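Side-chain contacts in cyclic UMP-AMP synthase (Rhodothermus marinus SG0.5JP17-172, PDB 6E0K), which joins UTP and ATP into the second messenger 3',3'-cUAMP as the cyclic nucleotide synthase of a bacterial CBASS antiphage defence system: residues Y34-P37 and K38-E42; V165-P168 and K169-Y172; A177-Q181 and T182-Y186; A272-F275 and L276-D280. One frame throughout, in Å; residues are numbered along the deposited sequence.

Contact 1 (Y34-P37 and K38-E42); sequences YKWP and KGKPE
Lys38 begins the second half of this turn by folding back on Pro37. Its chain bends at chi2 (-77°) and again at its end, bringing NZ to 3.4 Å from Pro37 O, a weak hydrogen bond at best. A water donates to Pro37 O at 2.8 Å and lies very close to Lys38 NZ, too close for that bond to be trusted. Gly39 follows with backbone angles, phi 117° among them, that a residue without a side chain takes up without crowding the Lys38 carbonyl. Gly39 N gives a 2.9 Å bond to a second water near Trp36 O, although the water's distance to that carbonyl is too short to be trusted. Gly39 O lies 3.4 Å from Trp36 CB. At Lys40 the contact turns to the indole. The Lys40 CA stands over the five-membered ring of Trp36, while CG passes 3.7 Å from Trp36 CD1, and the extended chain runs on to a salt bridge with Asp32. Pro41 completes this face: its CD sits 3.6 Å from the centroid of the six-membered ring of Trp36, only 9° off the normal. The opposite face of the indole rests on Tyr34 CD2, and Trp36 NE1 is bonded to Leu31 O at the end of helix 18-32, which fixes the ring edge. The chemistry is that of CH-pi packing. Lys40 CA and Pro41 CD are both bonded to backbone nitrogen, so their hydrogens are probably somewhat electron-poor and well matched to an electron-rich indole, here held between Tyr34 on one face and Lys40 and Pro41 on the other.

Contact 2 (V165-P168 and K169-Y172); sequences VNYP and KLHY
The ring of Tyr167 meets Leu170 obliquely, with the Leu170 CD1 branch 4.2 Å from Tyr167 CD2. Both side chains place CG anti to the carbonyl carbon (chi1 -59° in Tyr167). They run side by side in the same direction, with Gln256 touching both and Tyr136 and Lys138 of strand 127-138 bordering the tyrosine. The other flat group, the imidazole of His171, leads away from Pro168: its CB lies 3.5 Å from Pro168 O, while the ring meets Tyr213 and NE2 is bonded to Glu216. Two i to i+4 backbone bonds open the helix: His171 N to Tyr167 O at 3.0 Å and Tyr172 N to Pro168 O at 2.9 Å. Lys169, its chain extended beyond CG, runs to salt bridges with Glu42 and Glu151. Pro168 itself packs on Tyr44 and on Gln46, a residue that binds ATP and UTP. Taken together this is the start of an alpha-helix: Tyr167 is the N-cap, and Pro168 occupies a first-turn position where no amide hydrogen is needed. Strand 162-166, ending in the UTP-binding Asn166, passes through the single residue Tyr167 into helix 168-181 beside the nucleotide site.

Contact 3 (A177-Q181 and T182-Y186); sequences AKNQQ and TNEWY
The carbonyl O of Asn179 gathers the chain leaving the helix. Glu184 N donates to it at 2.8 Å, and Thr182 N, bonded chiefly to Lys178 O, adds a weak second bond. The hydroxyl of Thr182 lies close as well, though OG1 has two carbonyls to choose from and stands nearer to Lys178 O, at 2.9 Å. Thr182 owes this reach to chi1 of 56°, which puts OG1 between its own backbone N and carbonyl carbon. OG1 also takes a weak bond from Tyr186 N. The side chain of Asn179 reaches across the turn: ND2 shares a water with Glu184 O, and OD1 is bonded to Lys187 N in the next helix. On the buried flank the Lys178 chain crosses the Tyr186 ring at about a right angle. Its CD sits over the ring centre, 3.5 Å from the centroid and 7° off the normal, while NZ goes on to a salt bridge with Asp224, and Tyr186 OH bonds Gln253. The weak bond of Asn183 N to Gln180 O, together with Glu184 N to Asn179 O, makes a Schellman motif with Asn183 as its C-prime residue. It overlaps a type I' turn from Thr182 to Trp185, ending helix 168-181 and launching helix 186-202.

Contact 4 (A272-F275 and L276-D280); sequences ARRF and LRYMD
Met279 lies along Phe275, one helical turn earlier, and can be followed atom by atom. Its CB is 3.7 Å from Phe275 O, and CG comes closer to that carbonyl while also lying over one face of the phenyl ring, 3.8 Å from the centroid and 25° off the normal, displaced toward the rim. The chain then bends at chi2 (-61°) and carries SD to 3.8 Å from Phe275 CE1, an oblique Met-aromatic contact. The terminal CE stays beside the same CE1. Further round the ring, on the same side of its plane, Leu276 CD2 approaches Phe275 CD2 to 3.9 Å. Phe193, Leu215 and Ile239 of neighbouring helices close round this apolar group.

A different side of the helix carries the longer polar chains. Arg274 and Tyr278 run alongside one another, Arg274 CG lying 3.6 Å from Tyr278 CE1, with guanidinium and phenol planes 80° apart. Arg274 O lies in the plane of that ring at its edge, 3.2 Å from Tyr278 CD1. Arg277 folds back, laying one face of its guanidinium over Arg273 O and Arg274 CA. Two kinds of contact therefore share the helix: dispersion and sulfur-aromatic contact on the buried side, while on the other side the Arg274 stem lies on the phenol and the Arg277 guanidinium lies flat on the backbone, the charge of Arg274 being answered by a salt bridge to Asp208.

Overall arrangement
Read from the N terminus, the four contacts occur in series; none encloses or crosses another, and each joins neighbouring residues. Contact 1 rounds the turn between helix 18-32 and strand 42-45, at the edge of the nucleotidyltransferase sheet. Contact 2, where strand 162-166 gives way to helix 168-181, meets it directly: Glu42 OE2 and Lys169 NZ form a salt bridge of 2.6 Å across a long span of sequence. The same helix ends in contact 3, whose turn leads to helix 186-202, about 18 Å from contact 2, centre to centre. Contact 4 lies on helix 269-285, across the chain's centre from contact 1, and packs against helix 186-202, which contact 3 introduces.

Contact 1 (Y34-P37 and K38-E42)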
loop_
_atom_site.group_PDB
_atom_site.type_symbol
_atom_site.label_atom_id
_atom_site.label_comp_id
_atom_site.label_asym_id
_atom_site.label_seq_id
_atom_site.Cartn_x
_atom_site.Cartn_y
_atom_site.Cartn_z
ATOM N N TYR A 34 21.530 -4.634 16.873
ATOM C CA TYR A 34 22.391 -5.452 16.035
ATOM C C TYR A 34 23.578 -4.639 15.527
ATOM O O TYR A 34 23.496 -3.417 15.368
ATOM C CB TYR A 34 21.570 -5.990 14.864
ATOM C CG TYR A 34 22.205 -7.110 14.067
ATOM C CD1 TYR A 34 22.224 -8.410 14.556
ATOM C CD2 TYR A 34 22.737 -6.875 12.802
ATOM C CE1 TYR A 34 22.783 -9.440 13.822
ATOM C CE2 TYR A 34 23.303 -7.901 12.065
ATOM C CZ TYR A 34 23.311 -9.183 12.575
ATOM O OH TYR A 34 23.863 -10.214 11.853
ATOM N N LYS A 35 24.694 -5.325 15.283
ATOM C CA LYS A 35 25.882 -4.682 14.729
ATOM C C LYS A 35 25.860 -4.876 13.217
ATOM O O LYS A 35 26.021 -5.996 12.721
ATOM C CB LYS A 35 27.159 -5.249 15.349
ATOM C CG LYS A 35 28.422 -4.556 14.857
ATOM C CD LYS A 35 29.678 -5.150 15.478
ATOM C CE LYS A 35 30.939 -4.466 14.948
ATOM N NZ LYS A 35 30.995 -3.013 15.305
ATOM N N TRP A 36 25.670 -3.782 12.487
ATOM C CA TRP A 36 25.463 -3.855 11.045
ATOM C C TRP A 36 26.795 -3.776 10.316
ATOM O O TRP A 36 27.542 -2.808 10.511
ATOM C CB TRP A 36 24.535 -2.748 10.597
ATOM C CG TRP A 36 23.198 -2.969 11.209
ATOM C CD1 TRP A 36 22.723 -2.417 12.355
ATOM C CD2 TRP A 36 22.203 -3.887 10.757
ATOM N NE1 TRP A 36 21.463 -2.904 12.629
ATOM C CE2 TRP A 36 21.120 -3.805 11.654
ATOM C CE3 TRP A 36 22.105 -4.744 9.653
ATOM C CZ2 TRP A 36 19.963 -4.559 11.495
ATOM C CZ3 TRP A 36 20.962 -5.486 9.492
ATOM C CH2 TRP A 36 19.899 -5.395 10.411
ATOM N N PRO A 37 27.131 -4.747 9.484
ATOM C CA PRO A 37 28.467 -4.738 8.878
ATOM C C PRO A 37 28.611 -3.748 7.731
ATOM O O PRO A 37 29.727 -3.316 7.429
ATOM C CB PRO A 37 28.637 -6.185 8.398
ATOM C CG PRO A 37 27.260 -6.658 8.130
ATOM C CD PRO A 37 26.382 -5.976 9.160
ATOM N N LYS A 38 27.511 -3.382 7.079
ATOM C CA LYS A 38 27.613 -2.610 5.843
ATOM C C LYS A 38 26.502 -1.580 5.757
ATOM O O LYS A 38 25.950 -1.321 4.684
ATOM C CB LYS A 38 27.589 -3.528 4.618
ATOM C CG LYS A 38 28.681 -4.597 4.589
ATOM C CD LYS A 38 30.037 -4.027 4.197
ATOM C CE LYS A 38 31.113 -5.107 4.214
ATOM N NZ LYS A 38 31.299 -5.691 5.570
ATOM N N GLY A 39 26.160 -0.972 6.876
ATOM C CA GLY A 39 25.115 0.028 6.808
ATOM C C GLY A 39 23.922 -0.401 7.639
ATOM O O GLY A 39 23.478 -1.557 7.594
ATOM N N LYS A 40 23.404 0.520 8.385
ATOM C CA LYS A 40 22.235 0.264 9.206
ATOM C C LYS A 40 20.977 0.614 8.423
ATOM O O LYS A 40 20.883 1.724 7.888
ATOM C CB LYS A 40 22.303 1.091 10.469
ATOM C CG LYS A 40 21.179 0.859 11.412
ATOM C CD LYS A 40 21.389 1.747 12.608
ATOM C CE LYS A 40 20.368 1.470 13.654
ATOM N NZ LYS A 40 20.739 2.201 14.900
ATOM N N PRO A 41 20.005 -0.283 8.314
ATOM C CA PRO A 41 18.836 0.005 7.483
ATOM C C PRO A 41 17.877 0.959 8.172
ATOM O O PRO A 41 17.881 1.126 9.396
ATOM C CB PRO A 41 18.189 -1.368 7.290
ATOM C CG PRO A 41 18.564 -2.107 8.551
ATOM C CD PRO A 41 19.970 -1.653 8.857
ATOM N N GLU A 42 17.049 1.599 7.357
ATOM C CA GLU A 42 15.948 2.360 7.925
ATOM C C GLU A 42 14.738 1.453 8.085
ATOM O O GLU A 42 14.607 0.418 7.420
ATOM C CB GLU A 42 15.602 3.579 7.068
ATOM C CG GLU A 42 15.036 3.249 5.710
ATOM C CD GLU A 42 14.539 4.486 4.967
ATOM O OE1 GLU A 42 13.953 5.385 5.605
ATOM O OE2 GLU A 42 14.738 4.554 3.743
HETATM O O HOH W 1 27.463 -0.661 9.412
HETATM O O HOH W 2 32.084 -4.728 7.731
#

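Contact 2 (V165-P168 and K169-Y172)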
loop_
_atom_site.group_PDB
_atom_site.type_symbol
_atom_site.label_atom_id
_atom_site.label_comp_id
_atom_site.label_asym_id
_atom_site.label_seq_id
_atom_site.Cartn_x
_atom_site.Cartn_y
_atom_site.Cartn_z
ATOM N N VAL A 165 10.076 -4.396 -7.572
ATOM C CA VAL A 165 10.383 -3.003 -7.262
ATOM C C VAL A 165 9.106 -2.317 -6.808
ATOM O O VAL A 165 8.090 -2.363 -7.513
ATOM C CB VAL A 165 10.994 -2.275 -8.468
ATOM C CG1 VAL A 165 11.248 -0.815 -8.116
ATOM C CG2 VAL A 165 12.291 -2.973 -8.912
ATOM N N ASN A 166 9.149 -1.700 -5.625
ATOM C CA ASN A 166 8.019 -0.950 -5.100
ATOM C C ASN A 166 8.455 0.468 -4.758
ATOM O O ASN A 166 9.645 0.762 -4.613
ATOM C CB ASN A 166 7.426 -1.609 -3.846
ATOM C CG ASN A 166 6.742 -2.935 -4.134
ATOM O OD1 ASN A 166 6.413 -3.266 -5.278
ATOM N ND2 ASN A 166 6.518 -3.700 -3.081
ATOM N N TYR A 167 7.468 1.346 -4.586
ATOM C CA TYR A 167 7.711 2.759 -4.298
ATOM C C TYR A 167 6.835 3.238 -3.144
ATOM O O TYR A 167 6.058 4.187 -3.295
ATOM C CB TYR A 167 7.456 3.602 -5.542
ATOM C CG TYR A 167 8.313 3.230 -6.733
ATOM C CD1 TYR A 167 7.902 2.268 -7.647
ATOM C CD2 TYR A 167 9.536 3.854 -6.930
ATOM C CE1 TYR A 167 8.722 1.941 -8.756
ATOM C CE2 TYR A 167 10.341 3.546 -8.013
ATOM C CZ TYR A 167 9.935 2.591 -8.912
ATOM O OH TYR A 167 10.767 2.294 -9.983
ATOM N N PRO A 168 6.947 2.614 -1.971
ATOM C CA PRO A 168 6.036 2.976 -0.870
ATOM C C PRO A 168 6.178 4.413 -0.397
ATOM O O PRO A 168 5.179 5.017 0.029
ATOM C CB PRO A 168 6.413 1.981 0.237
ATOM C CG PRO A 168 7.855 1.645 -0.046
ATOM C CD PRO A 168 7.961 1.624 -1.548
ATOM N N LYS A 169 7.384 4.986 -0.445
ATOM C CA LYS A 169 7.530 6.370 -0.006
ATOM C C LYS A 169 6.767 7.319 -0.920
ATOM O O LYS A 169 6.177 8.297 -0.446
ATOM C CB LYS A 169 9.004 6.757 0.045
ATOM C CG LYS A 169 9.814 5.936 1.023
ATOM C CD LYS A 169 11.243 6.420 1.033
ATOM C CE LYS A 169 12.072 5.655 2.058
ATOM N NZ LYS A 169 13.500 6.087 2.025
ATOM N N LEU A 170 6.790 7.065 -2.232
ATOM C CA LEU A 170 6.043 7.912 -3.155
ATOM C C LEU A 170 4.547 7.685 -3.021
ATOM O O LEU A 170 3.761 8.638 -3.121
ATOM C CB LEU A 170 6.476 7.657 -4.595
ATOM C CG LEU A 170 7.895 8.121 -4.882
ATOM C CD1 LEU A 170 8.247 7.772 -6.315
ATOM C CD2 LEU A 170 8.003 9.606 -4.640
ATOM N N HIS A 171 4.133 6.435 -2.807
ATOM C CA HIS A 171 2.729 6.159 -2.499
ATOM C C HIS A 171 2.265 7.010 -1.320
ATOM O O HIS A 171 1.227 7.675 -1.391
ATOM C CB HIS A 171 2.539 4.664 -2.212
ATOM C CG HIS A 171 1.128 4.280 -1.888
ATOM N ND1 HIS A 171 0.264 3.762 -2.826
ATOM C CD2 HIS A 171 0.432 4.335 -0.725
ATOM C CE1 HIS A 171 -0.906 3.520 -2.262
ATOM N NE2 HIS A 171 -0.828 3.853 -0.986
ATOM N N TYR A 172 3.051 7.029 -0.241
ATOM C CA TYR A 172 2.680 7.812 0.935
ATOM C C TYR A 172 2.664 9.306 0.633
ATOM O O TYR A 172 1.705 10.017 0.965
ATOM C CB TYR A 172 3.637 7.512 2.092
ATOM C CG TYR A 172 3.414 8.458 3.229
ATOM C CD1 TYR A 172 2.259 8.371 3.987
ATOM C CD2 TYR A 172 4.331 9.454 3.529
ATOM C CE1 TYR A 172 2.034 9.241 5.031
ATOM C CE2 TYR A 172 4.114 10.328 4.575
ATOM C CZ TYR A 172 2.948 10.219 5.312
ATOM O OH TYR A 172 2.705 11.077 6.364
#

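Contact 3 (A177-Q181 and T182-Y186)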
loop_
_atom_site.group_PDB
_atom_site.type_symbol
_atom_site.label_atom_id
_atom_site.label_comp_id
_atom_site.label_asym_id
_atom_site.label_seq_id
_atom_site.Cartn_x
_atom_site.Cartn_y
_atom_site.Cartn_z
ATOM N N ALA A 177 -0.316 14.356 -0.172
ATOM C CA ALA A 177 -0.539 15.577 -0.939
ATOM C C ALA A 177 -1.989 15.687 -1.385
ATOM O O ALA A 177 -2.588 16.763 -1.307
ATOM C CB ALA A 177 0.388 15.618 -2.152
ATOM N N LYS A 178 -2.566 14.588 -1.869
ATOM C CA LYS A 178 -3.967 14.618 -2.262
ATOM C C LYS A 178 -4.856 14.894 -1.057
ATOM O O LYS A 178 -5.850 15.620 -1.165
ATOM C CB LYS A 178 -4.354 13.296 -2.932
ATOM C CG LYS A 178 -5.741 13.321 -3.546
ATOM C CD LYS A 178 -6.028 12.006 -4.266
ATOM C CE LYS A 178 -7.357 12.060 -5.009
ATOM N NZ LYS A 178 -7.226 12.917 -6.256
ATOM N N ASN A 179 -4.496 14.350 0.112
ATOM C CA ASN A 179 -5.307 14.623 1.294
ATOM C C ASN A 179 -5.258 16.102 1.658
ATOM O O ASN A 179 -6.279 16.686 2.028
ATOM C CB ASN A 179 -4.854 13.764 2.484
ATOM C CG ASN A 179 -5.954 13.597 3.526
ATOM O OD1 ASN A 179 -7.082 13.256 3.187
ATOM N ND2 ASN A 179 -5.633 13.865 4.795
ATOM N N GLN A 180 -4.081 16.726 1.556
ATOM C CA GLN A 180 -3.982 18.156 1.836
ATOM C C GLN A 180 -4.850 18.956 0.883
ATOM O O GLN A 180 -5.561 19.881 1.300
ATOM C CB GLN A 180 -2.525 18.619 1.746
ATOM C CG GLN A 180 -1.611 17.952 2.752
ATOM C CD GLN A 180 -2.042 18.211 4.179
ATOM O OE1 GLN A 180 -2.677 17.371 4.818
ATOM N NE2 GLN A 180 -1.700 19.378 4.686
ATOM N N GLN A 181 -4.842 18.585 -0.398
ATOM C CA GLN A 181 -5.520 19.364 -1.425
ATOM C C GLN A 181 -7.025 19.122 -1.483
ATOM O O GLN A 181 -7.747 19.906 -2.112
ATOM C CB GLN A 181 -4.873 19.056 -2.771
ATOM C CG GLN A 181 -3.468 19.623 -2.841
ATOM C CD GLN A 181 -3.478 20.951 -3.523
ATOM O OE1 GLN A 181 -3.390 21.017 -4.746
ATOM N NE2 GLN A 181 -3.651 22.023 -2.749
ATOM N N THR A 182 -7.523 18.074 -0.829
ATOM C CA THR A 182 -8.952 17.829 -0.694
ATOM C C THR A 182 -9.482 18.246 0.668
ATOM O O THR A 182 -10.509 17.722 1.101
ATOM C CB THR A 182 -9.271 16.349 -0.915
ATOM O OG1 THR A 182 -8.489 15.561 -0.006
ATOM C CG2 THR A 182 -8.971 15.927 -2.343
ATOM N N ASN A 183 -8.804 19.176 1.347
ATOM C CA ASN A 183 -9.197 19.609 2.687
ATOM C C ASN A 183 -9.443 18.417 3.604
ATOM O O ASN A 183 -10.386 18.400 4.397
ATOM C CB ASN A 183 -10.409 20.535 2.638
ATOM C CG ASN A 183 -10.099 21.832 1.918
ATOM O OD1 ASN A 183 -10.419 21.999 0.737
ATOM N ND2 ASN A 183 -9.437 22.745 2.615
ATOM N N GLU A 184 -8.578 17.408 3.474
ATOM C CA GLU A 184 -8.492 16.250 4.355
ATOM C C GLU A 184 -9.661 15.289 4.179
ATOM O O GLU A 184 -9.939 14.476 5.063
ATOM C CB GLU A 184 -8.326 16.689 5.819
ATOM C CG GLU A 184 -7.065 17.544 5.981
ATOM C CD GLU A 184 -6.851 18.063 7.390
ATOM O OE1 GLU A 184 -7.595 18.966 7.815
ATOM O OE2 GLU A 184 -5.929 17.563 8.064
ATOM N N TRP A 185 -10.319 15.322 3.020
ATOM C CA TRP A 185 -11.399 14.393 2.729
ATOM C C TRP A 185 -10.936 13.109 2.055
ATOM O O TRP A 185 -11.679 12.122 2.069
ATOM C CB TRP A 185 -12.444 15.057 1.827
ATOM C CG TRP A 185 -13.418 15.917 2.586
ATOM C CD1 TRP A 185 -13.245 17.222 2.966
ATOM C CD2 TRP A 185 -14.701 15.524 3.076
ATOM N NE1 TRP A 185 -14.356 17.668 3.646
ATOM C CE2 TRP A 185 -15.264 16.646 3.725
ATOM C CE3 TRP A 185 -15.438 14.338 3.015
ATOM C CZ2 TRP A 185 -16.520 16.608 4.320
ATOM C CZ3 TRP A 185 -16.693 14.307 3.599
ATOM C CH2 TRP A 185 -17.222 15.436 4.242
ATOM N N TYR A 186 -9.746 13.103 1.448
ATOM C CA TYR A 186 -9.335 11.939 0.666
ATOM C C TYR A 186 -9.219 10.681 1.528
ATOM O O TYR A 186 -9.782 9.635 1.190
ATOM C CB TYR A 186 -8.015 12.244 -0.053
ATOM C CG TYR A 186 -7.447 11.086 -0.848
ATOM C CD1 TYR A 186 -8.220 10.436 -1.813
ATOM C CD2 TYR A 186 -6.135 10.652 -0.656
ATOM C CE1 TYR A 186 -7.704 9.386 -2.543
ATOM C CE2 TYR A 186 -5.614 9.598 -1.381
ATOM C CZ TYR A 186 -6.413 8.969 -2.331
ATOM O OH TYR A 186 -5.882 7.915 -3.036
HETATM O O HOH W 3 -7.782 13.314 6.794
#

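Contact 4 (A272-F275 and L276-D280)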
loop_
_atom_site.group_PDB
_atom_site.type_symbol
_atom_site.label_atom_id
_atom_site.label_comp_id
_atom_site.label_asym_id
_atom_site.label_seq_id
_atom_site.Cartn_x
_atom_site.Cartn_y
_atom_site.Cartn_z
ATOM N N ALA A 272 -12.639 -3.495 -11.326
ATOM C CA ALA A 272 -13.007 -2.148 -10.897
ATOM C C ALA A 272 -14.464 -1.843 -11.227
ATOM O O ALA A 272 -15.184 -1.268 -10.406
ATOM C CB ALA A 272 -12.081 -1.114 -11.541
ATOM N N ARG A 273 -14.914 -2.207 -12.434
ATOM C CA ARG A 273 -16.318 -1.996 -12.791
ATOM C C ARG A 273 -17.248 -2.788 -11.882
ATOM O O ARG A 273 -18.356 -2.336 -11.563
ATOM C CB ARG A 273 -16.549 -2.386 -14.249
ATOM C CG ARG A 273 -15.711 -1.600 -15.216
ATOM C CD ARG A 273 -16.249 -0.216 -15.361
ATOM N NE ARG A 273 -15.605 0.488 -16.467
ATOM C CZ ARG A 273 -15.523 1.809 -16.543
ATOM N NH1 ARG A 273 -16.040 2.555 -15.568
ATOM N NH2 ARG A 273 -14.915 2.376 -17.576
ATOM N N ARG A 274 -16.833 -3.988 -11.480
ATOM C CA ARG A 274 -17.648 -4.761 -10.551
ATOM C C ARG A 274 -17.797 -4.029 -9.221
ATOM O O ARG A 274 -18.894 -3.955 -8.653
ATOM C CB ARG A 274 -17.038 -6.148 -10.338
ATOM C CG ARG A 274 -17.847 -7.014 -9.357
ATOM C CD ARG A 274 -17.260 -8.404 -9.182
ATOM N NE ARG A 274 -15.994 -8.373 -8.471
ATOM C CZ ARG A 274 -15.371 -9.443 -7.990
ATOM N NH1 ARG A 274 -15.904 -10.657 -8.128
ATOM N NH2 ARG A 274 -14.214 -9.290 -7.354
ATOM N N PHE A 275 -16.692 -3.494 -8.697
ATOM C CA PHE A 275 -16.777 -2.717 -7.463
ATOM C C PHE A 275 -17.769 -1.570 -7.612
ATOM O O PHE A 275 -18.575 -1.316 -6.712
ATOM C CB PHE A 275 -15.383 -2.207 -7.078
ATOM C CG PHE A 275 -15.395 -1.066 -6.090
ATOM C CD1 PHE A 275 -15.674 -1.292 -4.751
ATOM C CD2 PHE A 275 -15.131 0.229 -6.503
ATOM C CE1 PHE A 275 -15.690 -0.251 -3.838
ATOM C CE2 PHE A 275 -15.139 1.285 -5.582
ATOM C CZ PHE A 275 -15.429 1.036 -4.246
ATOM N N LEU A 276 -17.749 -0.885 -8.758
ATOM C CA LEU A 276 -18.674 0.228 -8.953
ATOM C C LEU A 276 -20.121 -0.252 -8.978
ATOM O O LEU A 276 -21.005 0.420 -8.428
ATOM C CB LEU A 276 -18.348 0.977 -10.242
ATOM C CG LEU A 276 -16.937 1.568 -10.316
ATOM C CD1 LEU A 276 -16.746 2.201 -11.692
ATOM C CD2 LEU A 276 -16.672 2.591 -9.207
ATOM N N ARG A 277 -20.379 -1.408 -9.602
ATOM C CA ARG A 277 -21.726 -1.982 -9.583
ATOM C C ARG A 277 -22.180 -2.290 -8.159
ATOM O O ARG A 277 -23.340 -2.042 -7.803
ATOM C CB ARG A 277 -21.790 -3.249 -10.445
ATOM C CG ARG A 277 -21.791 -2.991 -11.932
ATOM C CD ARG A 277 -22.147 -4.246 -12.727
ATOM N NE ARG A 277 -21.205 -5.350 -12.549
ATOM C CZ ARG A 277 -20.105 -5.528 -13.273
ATOM N NH1 ARG A 277 -19.764 -4.649 -14.210
ATOM N NH2 ARG A 277 -19.337 -6.587 -13.052
ATOM N N TYR A 278 -21.278 -2.814 -7.320
ATOM C CA TYR A 278 -21.679 -3.140 -5.958
ATOM C C TYR A 278 -21.938 -1.872 -5.145
ATOM O O TYR A 278 -22.857 -1.834 -4.319
ATOM C CB TYR A 278 -20.621 -4.032 -5.284
ATOM C CG TYR A 278 -20.792 -5.517 -5.572
ATOM C CD1 TYR A 278 -20.434 -6.054 -6.804
ATOM C CD2 TYR A 278 -21.310 -6.373 -4.607
ATOM C CE1 TYR A 278 -20.580 -7.414 -7.062
ATOM C CE2 TYR A 278 -21.467 -7.723 -4.858
ATOM C CZ TYR A 278 -21.107 -8.238 -6.083
ATOM O OH TYR A 278 -21.260 -9.592 -6.350
ATOM N N MET A 279 -21.167 -0.809 -5.390
ATOM C CA MET A 279 -21.436 0.454 -4.707
ATOM C C MET A 279 -22.759 1.054 -5.156
ATOM O O MET A 279 -23.517 1.569 -4.330
ATOM C CB MET A 279 -20.294 1.437 -4.954
ATOM C CG MET A 279 -18.988 1.017 -4.293
ATOM S SD MET A 279 -19.059 0.866 -2.470
ATOM C CE MET A 279 -19.116 -0.914 -2.278
ATOM N N ASP A 280 -23.053 0.987 -6.459
ATOM C CA ASP A 280 -24.352 1.426 -6.961
ATOM C C ASP A 280 -25.485 0.688 -6.260
ATOM O O ASP A 280 -26.465 1.299 -5.820
ATOM C CB ASP A 280 -24.439 1.166 -8.463
ATOM C CG ASP A 280 -23.895 2.294 -9.312
ATOM O OD1 ASP A 280 -23.794 3.445 -8.841
ATOM O OD2 ASP A 280 -23.601 2.017 -10.500
#